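Local structure of Dbv8 protein (Nonomuraea, 4MFZ) at residues L102-D108 against T186-L192; T156-L160 against V193-G197; Q262-Y266 against A318-H322. The protein probably transfers long fatty acyl chains from acyl-CoA donors such as decanoyl-CoA to amines of glycopeptide antibiotics. All coordinates share one frame; numbering follows the deposited sequence.

Contact 1. Residues L102-D108 against T186-L192. With NA (sodium ion), chain C.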
loop_
_atom_site.group_PDB
_atom_site.type_symbol
_atom_site.label_atom_id
_atom_site.label_comp_id
_atom_site.label_asym_id
_atom_site.label_seq_id
_atom_site.Cartn_x
_atom_site.Cartn_y
_atom_site.Cartn_z
ATOM N N LEU A 102 6.901 -7.395 12.354
ATOM C CA LEU A 102 7.432 -6.328 11.490
ATOM C C LEU A 102 8.797 -5.803 11.911
ATOM O O LEU A 102 9.598 -5.484 11.041
ATOM C CB LEU A 102 6.444 -5.128 11.373
ATOM C CG LEU A 102 5.027 -5.497 10.949
ATOM C CD1 LEU A 102 4.206 -4.230 10.727
ATOM C CD2 LEU A 102 5.032 -6.352 9.696
ATOM N N VAL A 103 9.081 -5.704 13.210
ATOM C CA VAL A 103 10.415 -5.253 13.614
ATOM C C VAL A 103 11.481 -6.338 13.469
ATOM O O VAL A 103 12.642 -6.035 13.269
ATOM C CB VAL A 103 10.465 -4.609 15.028
ATOM C CG1 VAL A 103 9.347 -3.589 15.185
ATOM C CG2 VAL A 103 10.423 -5.649 16.128
ATOM N N ARG A 104 11.067 -7.596 13.578
ATOM C CA ARG A 104 11.941 -8.769 13.455
ATOM C C ARG A 104 12.652 -8.924 12.086
ATOM O O ARG A 104 13.782 -9.405 12.042
ATOM C CB ARG A 104 11.105 -10.020 13.762
ATOM C CG ARG A 104 11.834 -11.345 13.687
ATOM C CD ARG A 104 12.476 -11.641 15.031
ATOM N NE ARG A 104 12.865 -13.040 15.112
ATOM C CZ ARG A 104 13.956 -13.530 14.544
ATOM N NH1 ARG A 104 14.770 -12.726 13.858
ATOM N NH2 ARG A 104 14.231 -14.826 14.661
ATOM N N HIS A 105 11.996 -8.567 10.975
ATOM C CA HIS A 105 12.677 -8.492 9.670
ATOM C C HIS A 105 12.617 -7.123 9.048
ATOM O O HIS A 105 12.505 -6.974 7.838
ATOM C CB HIS A 105 12.168 -9.563 8.704
ATOM C CG HIS A 105 12.255 -10.964 9.264
ATOM N ND1 HIS A 105 13.429 -11.531 9.620
ATOM C CD2 HIS A 105 11.266 -11.879 9.581
ATOM C CE1 HIS A 105 13.203 -12.753 10.117
ATOM N NE2 HIS A 105 11.877 -12.970 10.097
ATOM N N MET A 106 12.690 -6.110 9.903
ATOM C CA MET A 106 12.718 -4.721 9.494
ATOM C C MET A 106 13.799 -4.493 8.442
ATOM O O MET A 106 14.980 -4.761 8.658
ATOM C CB MET A 106 12.924 -3.817 10.721
ATOM C CG MET A 106 13.090 -2.329 10.406
ATOM S SD MET A 106 11.592 -1.565 9.750
ATOM C CE MET A 106 10.578 -1.495 11.236
ATOM N N GLY A 107 13.373 -4.025 7.280
ATOM C CA GLY A 107 14.319 -3.584 6.259
ATOM C C GLY A 107 14.956 -4.690 5.462
ATOM O O GLY A 107 15.821 -4.422 4.635
ATOM N N ASP A 108 14.510 -5.925 5.667
ATOM C CA ASP A 108 15.158 -7.056 5.029
ATOM C C ASP A 108 14.345 -7.545 3.851
ATOM O O ASP A 108 13.344 -8.270 4.033
ATOM C CB ASP A 108 15.385 -8.189 6.035
ATOM C CG ASP A 108 16.079 -9.401 5.407
ATOM O OD1 ASP A 108 16.330 -9.414 4.183
ATOM O OD2 ASP A 108 16.368 -10.365 6.139
ATOM N N THR A 186 2.154 -2.728 5.196
ATOM C CA THR A 186 3.128 -3.645 5.838
ATOM C C THR A 186 4.520 -3.559 5.223
ATOM O O THR A 186 5.508 -3.338 5.930
ATOM C CB THR A 186 2.617 -5.109 5.870
ATOM O OG1 THR A 186 1.420 -5.143 6.620
ATOM C CG2 THR A 186 3.584 -6.025 6.552
ATOM N N LEU A 187 4.601 -3.703 3.910
ATOM C CA LEU A 187 5.862 -3.543 3.204
ATOM C C LEU A 187 6.542 -2.165 3.439
ATOM O O LEU A 187 7.762 -2.079 3.632
ATOM C CB LEU A 187 5.600 -3.771 1.727
ATOM C CG LEU A 187 6.781 -4.200 0.877
ATOM C CD1 LEU A 187 7.252 -5.592 1.334
ATOM C CD2 LEU A 187 6.340 -4.204 -0.588
ATOM N N LEU A 188 5.744 -1.107 3.445
ATOM C CA LEU A 188 6.241 0.258 3.624
ATOM C C LEU A 188 6.769 0.467 5.045
ATOM O O LEU A 188 7.859 1.004 5.244
ATOM C CB LEU A 188 5.127 1.254 3.331
ATOM C CG LEU A 188 5.535 2.742 3.409
ATOM C CD1 LEU A 188 4.711 3.561 2.399
ATOM C CD2 LEU A 188 5.342 3.249 4.819
ATOM N N VAL A 189 6.010 0.009 6.033
ATOM C CA VAL A 189 6.418 0.193 7.419
ATOM C C VAL A 189 7.547 -0.762 7.869
ATOM O O VAL A 189 8.149 -0.547 8.926
ATOM C CB VAL A 189 5.205 0.197 8.412
ATOM C CG1 VAL A 189 4.956 -1.179 8.994
ATOM C CG2 VAL A 189 5.476 1.167 9.553
ATOM N N ARG A 190 7.834 -1.777 7.051
ATOM C CA ARG A 190 9.048 -2.571 7.183
ATOM C C ARG A 190 10.249 -1.973 6.449
ATOM O O ARG A 190 11.235 -2.672 6.255
ATOM C CB ARG A 190 8.845 -3.986 6.657
ATOM C CG ARG A 190 8.168 -4.960 7.600
ATOM C CD ARG A 190 7.986 -6.310 6.890
ATOM N NE ARG A 190 9.272 -6.955 6.701
ATOM C CZ ARG A 190 9.753 -7.433 5.555
ATOM N NH1 ARG A 190 9.037 -7.421 4.453
ATOM N NH2 ARG A 190 10.980 -7.949 5.547
ATOM N N GLY A 191 10.170 -0.701 6.036
ATOM C CA GLY A 191 11.345 0.004 5.487
ATOM C C GLY A 191 11.714 -0.394 4.073
ATOM O O GLY A 191 12.844 -0.202 3.656
ATOM N N LEU A 192 10.753 -0.914 3.324
ATOM C CA LEU A 192 10.980 -1.454 1.971
ATOM C C LEU A 192 10.291 -0.673 0.836
ATOM O O LEU A 192 10.314 -1.110 -0.332
ATOM C CB LEU A 192 10.473 -2.915 1.910
ATOM C CG LEU A 192 11.502 -4.053 2.038
ATOM C CD1 LEU A 192 12.707 -3.642 2.850
ATOM C CD2 LEU A 192 10.939 -5.379 2.574
HETATM NA NA NA C . 10.798 -14.835 10.614
HETATM O O HOH W 1 11.282 -17.121 11.696
HETATM O O HOH W 2 9.080 -14.214 9.297
HETATM O O HOH W 3 9.420 -14.304 12.252
HETATM O O HOH W 4 10.757 -16.075 8.719
#

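Contact 2. Residues T156-L160 against V193-G197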
loop_
_atom_site.group_PDB
_atom_site.type_symbol
_atom_site.label_atom_id
_atom_site.label_comp_id
_atom_site.label_asym_id
_atom_site.label_seq_id
_atom_site.Cartn_x
_atom_site.Cartn_y
_atom_site.Cartn_z
ATOM N N THR A 156 11.200 10.337 4.526
ATOM C CA THR A 156 10.470 9.537 5.523
ATOM C C THR A 156 9.012 10.051 5.636
ATOM O O THR A 156 8.068 9.265 5.474
ATOM C CB THR A 156 11.143 9.601 6.900
ATOM O OG1 THR A 156 12.424 8.957 6.842
ATOM C CG2 THR A 156 10.274 8.953 7.967
ATOM N N TRP A 157 8.827 11.352 5.896
ATOM C CA TRP A 157 7.452 11.903 6.039
ATOM C C TRP A 157 6.557 11.776 4.847
ATOM O O TRP A 157 5.385 11.434 5.004
ATOM C CB TRP A 157 7.408 13.290 6.714
ATOM C CG TRP A 157 7.665 13.077 8.193
ATOM C CD1 TRP A 157 8.848 13.286 8.886
ATOM C CD2 TRP A 157 6.738 12.489 9.191
ATOM N NE1 TRP A 157 8.718 12.909 10.208
ATOM C CE2 TRP A 157 7.481 12.421 10.452
ATOM C CE3 TRP A 157 5.422 12.043 9.160
ATOM C CZ2 TRP A 157 6.913 11.931 11.617
ATOM C CZ3 TRP A 157 4.859 11.540 10.336
ATOM C CH2 TRP A 157 5.590 11.497 11.539
ATOM N N GLU A 158 7.098 12.014 3.653
ATOM C CA GLU A 158 6.365 11.829 2.402
ATOM C C GLU A 158 6.036 10.347 2.146
ATOM O O GLU A 158 4.989 10.010 1.588
ATOM C CB GLU A 158 7.176 12.410 1.236
ATOM C CG GLU A 158 6.527 12.245 -0.131
ATOM C CD GLU A 158 6.676 13.481 -1.010
ATOM O OE1 GLU A 158 6.643 14.606 -0.451
ATOM O OE2 GLU A 158 6.845 13.333 -2.249
ATOM N N THR A 159 6.950 9.463 2.516
ATOM C CA THR A 159 6.688 8.029 2.394
ATOM C C THR A 159 5.551 7.588 3.325
ATOM O O THR A 159 4.642 6.874 2.911
ATOM C CB THR A 159 7.964 7.261 2.718
ATOM O OG1 THR A 159 8.947 7.603 1.739
ATOM C CG2 THR A 159 7.740 5.750 2.715
ATOM N N LEU A 160 5.595 8.058 4.568
ATOM C CA LEU A 160 4.659 7.644 5.591
ATOM C C LEU A 160 3.214 8.044 5.281
ATOM O O LEU A 160 2.286 7.359 5.748
ATOM C CB LEU A 160 5.095 8.181 6.968
ATOM C CG LEU A 160 6.326 7.516 7.595
ATOM C CD1 LEU A 160 6.601 8.188 8.916
ATOM C CD2 LEU A 160 6.186 5.988 7.797
ATOM N N VAL A 193 9.631 0.430 1.176
ATOM C CA VAL A 193 8.996 1.283 0.143
ATOM C C VAL A 193 9.414 2.717 0.425
ATOM O O VAL A 193 9.349 3.168 1.576
ATOM C CB VAL A 193 7.435 1.177 0.137
ATOM C CG1 VAL A 193 6.809 2.046 -0.962
ATOM C CG2 VAL A 193 6.966 -0.285 -0.035
ATOM N N TYR A 194 9.840 3.423 -0.616
ATOM C CA TYR A 194 10.193 4.868 -0.515
ATOM C C TYR A 194 9.439 5.662 -1.548
ATOM O O TYR A 194 9.355 5.258 -2.689
ATOM C CB TYR A 194 11.729 5.059 -0.623
ATOM C CG TYR A 194 12.338 4.328 0.526
ATOM C CD1 TYR A 194 12.535 2.927 0.476
ATOM C CD2 TYR A 194 12.560 4.989 1.730
ATOM C CE1 TYR A 194 12.996 2.234 1.604
ATOM C CE2 TYR A 194 13.034 4.310 2.835
ATOM C CZ TYR A 194 13.250 2.954 2.772
ATOM O OH TYR A 194 13.684 2.334 3.922
ATOM N N ARG A 195 8.849 6.775 -1.133
ATOM C CA ARG A 195 8.240 7.672 -2.087
ATOM C C ARG A 195 9.236 8.778 -2.432
ATOM O O ARG A 195 9.710 9.470 -1.566
ATOM C CB ARG A 195 6.957 8.286 -1.530
ATOM C CG ARG A 195 6.395 9.384 -2.439
ATOM C CD ARG A 195 4.923 9.688 -2.185
ATOM N NE ARG A 195 4.423 10.583 -3.239
ATOM C CZ ARG A 195 3.133 10.828 -3.471
ATOM N NH1 ARG A 195 2.174 10.245 -2.734
ATOM N NH2 ARG A 195 2.786 11.650 -4.461
ATOM N N LEU A 196 9.545 8.936 -3.710
ATOM C CA LEU A 196 10.465 9.982 -4.116
ATOM C C LEU A 196 9.711 10.898 -5.070
ATOM O O LEU A 196 9.495 10.554 -6.223
ATOM C CB LEU A 196 11.755 9.411 -4.763
ATOM C CG LEU A 196 12.582 8.266 -4.153
ATOM C CD1 LEU A 196 13.705 7.794 -5.093
ATOM C CD2 LEU A 196 13.139 8.643 -2.783
ATOM N N GLY A 197 9.299 12.053 -4.572
ATOM C CA GLY A 197 8.459 12.966 -5.351
ATOM C C GLY A 197 7.129 12.300 -5.625
ATOM O O GLY A 197 6.462 11.854 -4.682
HETATM O O HOH W 5 2.582 8.775 0.070
#

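Contact 3. Residues Q262-Y266 against A318-H322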
loop_
_atom_site.group_PDB
_atom_site.type_symbol
_atom_site.label_atom_id
_atom_site.label_comp_id
_atom_site.label_asym_id
_atom_site.label_seq_id
_atom_site.Cartn_x
_atom_site.Cartn_y
_atom_site.Cartn_z
ATOM N N GLN A 262 -4.732 -0.958 -25.728
ATOM C CA GLN A 262 -6.093 -0.453 -26.076
ATOM C C GLN A 262 -6.421 0.993 -25.639
ATOM O O GLN A 262 -7.354 1.615 -26.158
ATOM C CB GLN A 262 -7.165 -1.377 -25.482
ATOM C CG GLN A 262 -7.060 -2.820 -25.933
ATOM C CD GLN A 262 -8.181 -3.672 -25.372
ATOM O OE1 GLN A 262 -8.173 -4.055 -24.191
ATOM N NE2 GLN A 262 -9.159 -3.961 -26.211
ATOM N N LEU A 263 -5.681 1.509 -24.665
ATOM C CA LEU A 263 -5.900 2.857 -24.174
ATOM C C LEU A 263 -5.661 3.860 -25.294
ATOM O O LEU A 263 -6.288 4.925 -25.310
ATOM C CB LEU A 263 -5.011 3.171 -22.963
ATOM C CG LEU A 263 -5.354 2.523 -21.616
ATOM C CD1 LEU A 263 -4.303 2.837 -20.538
ATOM C CD2 LEU A 263 -6.742 2.935 -21.128
ATOM N N ALA A 264 -4.786 3.502 -26.243
ATOM C CA ALA A 264 -4.474 4.371 -27.397
ATOM C C ALA A 264 -5.677 4.555 -28.320
ATOM O O ALA A 264 -5.696 5.477 -29.139
ATOM C CB ALA A 264 -3.264 3.846 -28.183
ATOM N N GLU A 265 -6.681 3.691 -28.173
ATOM C CA GLU A 265 -7.904 3.773 -28.968
ATOM C C GLU A 265 -8.803 4.926 -28.489
ATOM O O GLU A 265 -9.633 5.461 -29.251
ATOM C CB GLU A 265 -8.667 2.448 -28.881
ATOM C CG GLU A 265 -9.237 1.971 -30.210
ATOM C CD GLU A 265 -10.429 1.031 -30.074
ATOM O OE1 GLU A 265 -10.308 -0.034 -29.433
ATOM O OE2 GLU A 265 -11.493 1.358 -30.641
ATOM N N TYR A 266 -8.598 5.325 -27.239
ATOM C CA TYR A 266 -9.515 6.196 -26.519
ATOM C C TYR A 266 -8.958 7.529 -26.080
ATOM O O TYR A 266 -9.656 8.525 -26.133
ATOM C CB TYR A 266 -10.021 5.466 -25.284
ATOM C CG TYR A 266 -10.934 4.311 -25.652
ATOM C CD1 TYR A 266 -12.256 4.547 -26.055
ATOM C CD2 TYR A 266 -10.468 2.983 -25.639
ATOM C CE1 TYR A 266 -13.092 3.497 -26.409
ATOM C CE2 TYR A 266 -11.309 1.926 -25.987
ATOM C CZ TYR A 266 -12.614 2.189 -26.367
ATOM O OH TYR A 266 -13.475 1.164 -26.710
ATOM N N ALA A 318 -14.511 6.200 -21.716
ATOM C CA ALA A 318 -13.856 5.052 -22.374
ATOM C C ALA A 318 -14.025 3.728 -21.638
ATOM O O ALA A 318 -14.313 2.714 -22.269
ATOM C CB ALA A 318 -12.366 5.307 -22.574
ATOM N N VAL A 319 -13.779 3.727 -20.330
ATOM C CA VAL A 319 -13.865 2.483 -19.573
ATOM C C VAL A 319 -15.273 1.901 -19.707
ATOM O O VAL A 319 -15.431 0.757 -20.137
ATOM C CB VAL A 319 -13.456 2.657 -18.093
ATOM C CG1 VAL A 319 -13.809 1.414 -17.296
ATOM C CG2 VAL A 319 -11.961 2.932 -17.990
ATOM N N VAL A 320 -16.280 2.717 -19.398
ATOM C CA VAL A 320 -17.691 2.319 -19.462
ATOM C C VAL A 320 -18.146 1.919 -20.869
ATOM O O VAL A 320 -18.759 0.829 -21.060
ATOM C CB VAL A 320 -18.598 3.417 -18.855
ATOM C CG1 VAL A 320 -20.055 3.267 -19.292
ATOM C CG2 VAL A 320 -18.457 3.411 -17.329
ATOM N N THR A 321 -17.849 2.768 -21.865
ATOM C CA THR A 321 -18.284 2.476 -23.228
ATOM C C THR A 321 -17.700 1.147 -23.710
ATOM O O THR A 321 -18.425 0.325 -24.279
ATOM C CB THR A 321 -18.028 3.615 -24.257
ATOM O OG1 THR A 321 -16.684 3.555 -24.740
ATOM C CG2 THR A 321 -18.332 4.989 -23.690
ATOM N N HIS A 322 -16.409 0.929 -23.452
ATOM C CA HIS A 322 -15.712 -0.304 -23.847
ATOM C C HIS A 322 -16.365 -1.539 -23.248
ATOM O O HIS A 322 -16.631 -2.529 -23.947
ATOM C CB HIS A 322 -14.274 -0.197 -23.387
ATOM C CG HIS A 322 -13.316 -1.138 -24.065
ATOM N ND1 HIS A 322 -12.769 -2.210 -23.427
ATOM C CD2 HIS A 322 -12.765 -1.118 -25.336
ATOM C CE1 HIS A 322 -11.925 -2.833 -24.259
ATOM N NE2 HIS A 322 -11.923 -2.165 -25.426
#

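Contact 1. Residues L102-D108 against T186-L192
Arg190 and Gly107 join two chain turns. One is the type II beta turn from His105 to Asp108, just after helix 89-104. The other is the Schellman motif that closes helix 182-192. Arg190 NH2 donates to His105 O at 2.9 Å, with an N-H...O angle of 149°. The same nitrogen makes a weak bond to Asp108 O at 2.8 Å. Both oxygens lie at the guanidinium edge, His105 O somewhat out of its plane. His105 O is gripped twice, since Arg190 NH2 and Asp108 N reach it from opposite faces of its carbonyl plane. In the other direction, Gly107 N donates to Arg190 O at 2.7 Å.

The Arg190 chain bends at chi3 (70°), which turns the guanidinium into the beta turn. Its CG and CD pass across Leu102. Leu102 CD2 presses tightly on Thr186 CG2 at 3.5 Å, while its other branch, CD1, meets Val189 CG1. Met106 SD lies 3.6 Å from Arg190 C. The Met106 chain is bent at chi2 and chi3, and its CE reaches Val189 O.

Further out, Val111 and Val113 pack on the Arg190 side chain. Gly191, with positive phi, is the C-prime residue, and its O is bonded to Tyr194 OH. The His105 ring leads away from helix 182-192 and, with four waters, binds a sodium ion through NE2 at 2.2 Å.

Contact 2. Residues T156-L160 against V193-G197
The flat groups of Glu158 and Arg195 stand almost upright to each other, with carboxylate and guanidinium planes 85° apart. They meet where helix 153-160 crosses strand 193-196, an outermost strand of the mixed sheet of the GNAT-like domain. Glu158 OE2 is 3.8 Å from Arg195 NE, a long salt bridge. The oxygen lies well out of the guanidinium plane, and no N-H points at it. The edge of the guanidinium is used by others. Arg195 NE donates to Gly197 O at 2.8 Å, in plane and almost straight. Water 5 also sits in plane, accepting from Arg195 NH1 and donating to Glu158 O. Arg195 NH2 is bonded to Val220 O. Two acceptors, Glu158 OE2 and Gly197 O, are left only 2.9 Å apart, and the positive charge of Arg195 beside them may offset their repulsion.

Tyr194 leaves the strand away from the helix at CB, and its ring meets those of His146 and Phe244. Its OH is bonded to Gly191 O.

Below the charged ends the carbon chains cross at about a right angle, with Glu158 CG 3.7 Å from Arg195 CD. The Arg195 chain is extended from CG to NE. The axes of helix and strand come within 6.9 Å, at 108°. Thr159 is the residue wedged between them. Its chi1 of -63° sets CG2 anti to the backbone N, and this methyl lies 3.2 Å from Val193 O. Thr159 OG1 is also bonded to Thr155 O, and it accepts a nearly straight bond of 3.0 Å from Arg195 N.

Contact 3. Residues Q262-Y266 against A318-H322
Tyr266 lays its ring against Ala318 and turns it nearly perpendicular to the ring of His322. The two ring planes are 87° apart and their centroids 5.4 Å apart. The tyrosine OH end comes to the edge of the imidazole, near its plane. The exact fit there is doubtful in the model.

The root of the tyrosine ring makes the close apolar contact. Tyr266 CG is 3.5 Å from Ala318 CB, and Tyr266 CB is 3.6 Å from the same methyl. Tyr266 CG lies anti to its own carbonyl carbon (chi1 -69°), and this carries the ring along the helix from Ala318 toward His322. One face of the ring looks onto Ala318 O. That oxygen also accepts the helical bond from His322 N at 3.0 Å. Thr321 runs past the tyrosine in the opposite direction, with OG1 4.0 Å from Tyr266 CE1.

Gln262 approaches His322 from another side. Its amide comes to the imidazole edge, and the two planes are 78° apart. The side chains cross at about a right angle.

Residues 262-266 coil through bonds to the residue three back, such as Tyr266 N to Leu263 O at 3.0 Å. Trp329 meets the ring of His322, and Arg327 touches both Tyr266 and His322 and pairs with Glu265. The contact thus fastens the loop after strand 251-256 to helix 314-324, within the GNAT-like domain that binds decanoyl-CoA.

Contacts 1 and 2 are neighbours, with centres 14 Å apart. Helix 182-192 runs straight into strand 193-196, so the chain passes from one contact to the other. Leu188 links them, with its CD1 3.4 Å from Thr159 O. Together they lie where the mostly helical N-terminal part meets the GNAT-like sheet. Contact 3 lies apart, its centre 39 Å from that of contact 1 and 32 Å from that of contact 2. In contact 2 the side chain of Arg195 is about 9 Å from the bound decanoyl-CoA. In contact 3 the side chain of Ala318 is about 8 Å from the bound decanoyl-CoA. Neither side chain touches the ligand. Contacts 1 and 3 are on opposite sides of the chain's centre.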